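PDB 3ONO: Ribose/Galactose Isomerase from Vibrio parahaemolyticus, which probably interconverts aldose and ketose forms of a sugar phosphate. Local coordinates for residues I6-E11 and F69-C74. Sequence-based numbering, arbitrary orientation. Where two conformers were deposited one is given.
Sequences IALMME and FVVTGC
I6 lies beside F69 where two parallel strands, 6-8 and 69-74, run together at an angle of 18°. Its CG2, anti to the backbone N, meets CG2 of V71 at 3.9 Å; F137 touches I6 and V71 on this face and forms an edge-to-face pair with the F69 ring. A7 then supplies both backbone bonds of the next step: its N reaches F69 O at 2.9 Å, and its O takes the N-H of V71 at 2.8 Å. L8 returns to the face of I6. With CG anti to the backbone N (chi1 170°), its CD1 comes over CG1 of V71 at 3.6 Å, while L25 of helix 18-31 packs on it from outside the pair.

At M9, a selenomethionine, the backbone N still bonds to V71 O, but the reply comes from a side chain: T72 OG1, lying 21° out of the carbonyl plane, donates to M9 O at 2.8 Å. CG of M9 sits between its backbone N and carbonyl carbon, and the extended chi2 carries SE to 4.0 Å from V70 CG1; the bend at chi3 then lays CE against both V70 methyls, on the face covered by helix 51-63.

By E11 the two backbones have moved apart, and a water fills in, accepting from E11 N and donating to E11 OE1 and, at 2.8 Å, to G73 O. The carboxylate is further fixed by S13 OG and Q14 N, and OE1 sits 3.8 Å from C74 CB. Central neighbours in a five-stranded parallel sheet of order 2-1-3-5-4, packed between helices, with the chain after strand 5-8 leaving strand 69-74 at the sheet's C-terminal edge, are characteristic of the Rossmann-like alpha-beta-alpha sandwich of the LacAB/RpiB family.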
loop_
_atom_site.group_PDB
_atom_site.type_symbol
_atom_site.label_atom_id
_atom_site.label_comp_id
_atom_site.label_asym_id
_atom_site.label_seq_id
_atom_site.Cartn_x
_atom_site.Cartn_y
_atom_site.Cartn_z
ATOM N N ILE A 6 -7.023 -26.426 4.850
ATOM C CA ILE A 6 -6.470 -25.141 5.280
ATOM C C ILE A 6 -6.837 -24.857 6.735
ATOM O O ILE A 6 -8.015 -24.892 7.094
ATOM C CB ILE A 6 -7.018 -24.002 4.407
ATOM C CG1 ILE A 6 -6.807 -24.313 2.920
ATOM C CG2 ILE A 6 -6.371 -22.656 4.791
ATOM C CD1 ILE A 6 -7.584 -23.375 1.956
ATOM N N ALA A 7 -5.845 -24.563 7.569
ATOM C CA ALA A 7 -6.127 -24.192 8.954
ATOM C C ALA A 7 -6.009 -22.687 9.145
ATOM O O ALA A 7 -4.975 -22.111 8.819
ATOM C CB ALA A 7 -5.156 -24.900 9.916
ATOM N N LEU A 8 -7.055 -22.063 9.679
ATOM C CA LEU A 8 -6.991 -20.655 10.063
ATOM C C LEU A 8 -6.635 -20.618 11.544
ATOM O O LEU A 8 -7.224 -21.358 12.337
ATOM C CB LEU A 8 -8.343 -19.979 9.850
ATOM C CG LEU A 8 -8.494 -18.573 10.418
ATOM C CD1 LEU A 8 -7.514 -17.643 9.728
ATOM C CD2 LEU A 8 -9.945 -18.105 10.202
HETATM N N MSE A 9 -5.672 -19.787 11.928
HETATM C CA MSE A 9 -5.309 -19.715 13.346
HETATM C C MSE A 9 -4.967 -18.289 13.745
HETATM O O MSE A 9 -4.050 -17.682 13.190
HETATM C CB MSE A 9 -4.163 -20.681 13.676
HETATM C CG MSE A 9 -2.927 -20.462 12.858
HETATM SE SE MSE A 9 -1.566 -21.785 13.323
HETATM C CE MSE A 9 -2.408 -23.352 12.592
HETATM N N MSE A 10 -5.731 -17.752 14.692
HETATM C CA MSE A 10 -5.565 -16.369 15.133
HETATM C C MSE A 10 -5.330 -16.298 16.647
HETATM O O MSE A 10 -5.714 -17.215 17.385
HETATM C CB MSE A 10 -6.732 -15.504 14.657
HETATM C CG MSE A 10 -6.664 -15.285 13.168
HETATM SE SE MSE A 10 -8.307 -14.567 12.421
HETATM C CE MSE A 10 -8.253 -12.839 13.325
ATOM N N GLU A 11 -4.652 -15.239 17.084
ATOM C CA GLU A 11 -4.258 -15.080 18.484
ATOM C C GLU A 11 -5.046 -13.959 19.184
ATOM O O GLU A 11 -5.962 -13.378 18.604
ATOM C CB GLU A 11 -2.746 -14.848 18.620
ATOM C CG GLU A 11 -2.203 -13.745 17.700
ATOM C CD GLU A 11 -2.730 -12.363 18.041
ATOM O OE1 GLU A 11 -3.547 -11.859 17.261
ATOM O OE2 GLU A 11 -2.325 -11.785 19.069
ATOM N N PHE A 69 -2.036 -26.195 4.434
ATOM C CA PHE A 69 -1.790 -24.754 4.352
ATOM C C PHE A 69 -2.312 -24.089 5.616
ATOM O O PHE A 69 -3.327 -24.509 6.178
ATOM C CB PHE A 69 -2.521 -24.171 3.137
ATOM C CG PHE A 69 -1.917 -22.881 2.616
ATOM C CD1 PHE A 69 -2.327 -21.664 3.120
ATOM C CD2 PHE A 69 -0.936 -22.903 1.634
ATOM C CE1 PHE A 69 -1.790 -20.468 2.636
ATOM C CE2 PHE A 69 -0.378 -21.708 1.140
ATOM C CZ PHE A 69 -0.807 -20.491 1.652
ATOM N N VAL A 70 -1.616 -23.050 6.058
ATOM C CA VAL A 70 -2.006 -22.300 7.243
ATOM C C VAL A 70 -2.270 -20.833 6.906
ATOM O O VAL A 70 -1.464 -20.190 6.246
ATOM C CB VAL A 70 -0.900 -22.396 8.321
ATOM C CG1 VAL A 70 -1.096 -21.332 9.418
ATOM C CG2 VAL A 70 -0.866 -23.823 8.896
ATOM N N VAL A 71 -3.402 -20.312 7.364
ATOM C CA VAL A 71 -3.671 -18.881 7.286
ATOM C C VAL A 71 -3.569 -18.358 8.713
ATOM O O VAL A 71 -4.220 -18.875 9.608
ATOM C CB VAL A 71 -5.057 -18.584 6.732
ATOM C CG1 VAL A 71 -5.352 -17.066 6.847
ATOM C CG2 VAL A 71 -5.154 -19.012 5.259
ATOM N N THR A 72 -2.732 -17.355 8.930
ATOM C CA THR A 72 -2.571 -16.835 10.279
ATOM C C THR A 72 -2.341 -15.333 10.188
ATOM O O THR A 72 -2.556 -14.737 9.130
ATOM C CB THR A 72 -1.416 -17.570 11.020
ATOM O OG1 THR A 72 -1.434 -17.233 12.414
ATOM C CG2 THR A 72 -0.052 -17.235 10.407
ATOM N N GLY A 73 -1.891 -14.721 11.281
ATOM C CA GLY A 73 -1.597 -13.298 11.264
ATOM C C GLY A 73 -1.688 -12.730 12.669
ATOM O O GLY A 73 -1.852 -13.463 13.636
ATOM N N CYS A 74 -1.586 -11.414 12.773
ATOM C CA CYS A 74 -1.754 -10.738 14.052
ATOM C C CYS A 74 -1.935 -9.262 13.703
ATOM O O CYS A 74 -2.380 -8.958 12.586
ATOM C CB CYS A 74 -0.581 -11.019 15.011
ATOM S SG CYS A 74 1.079 -10.809 14.298
HETATM O O HOH W 1 -4.286 -13.202 15.034
#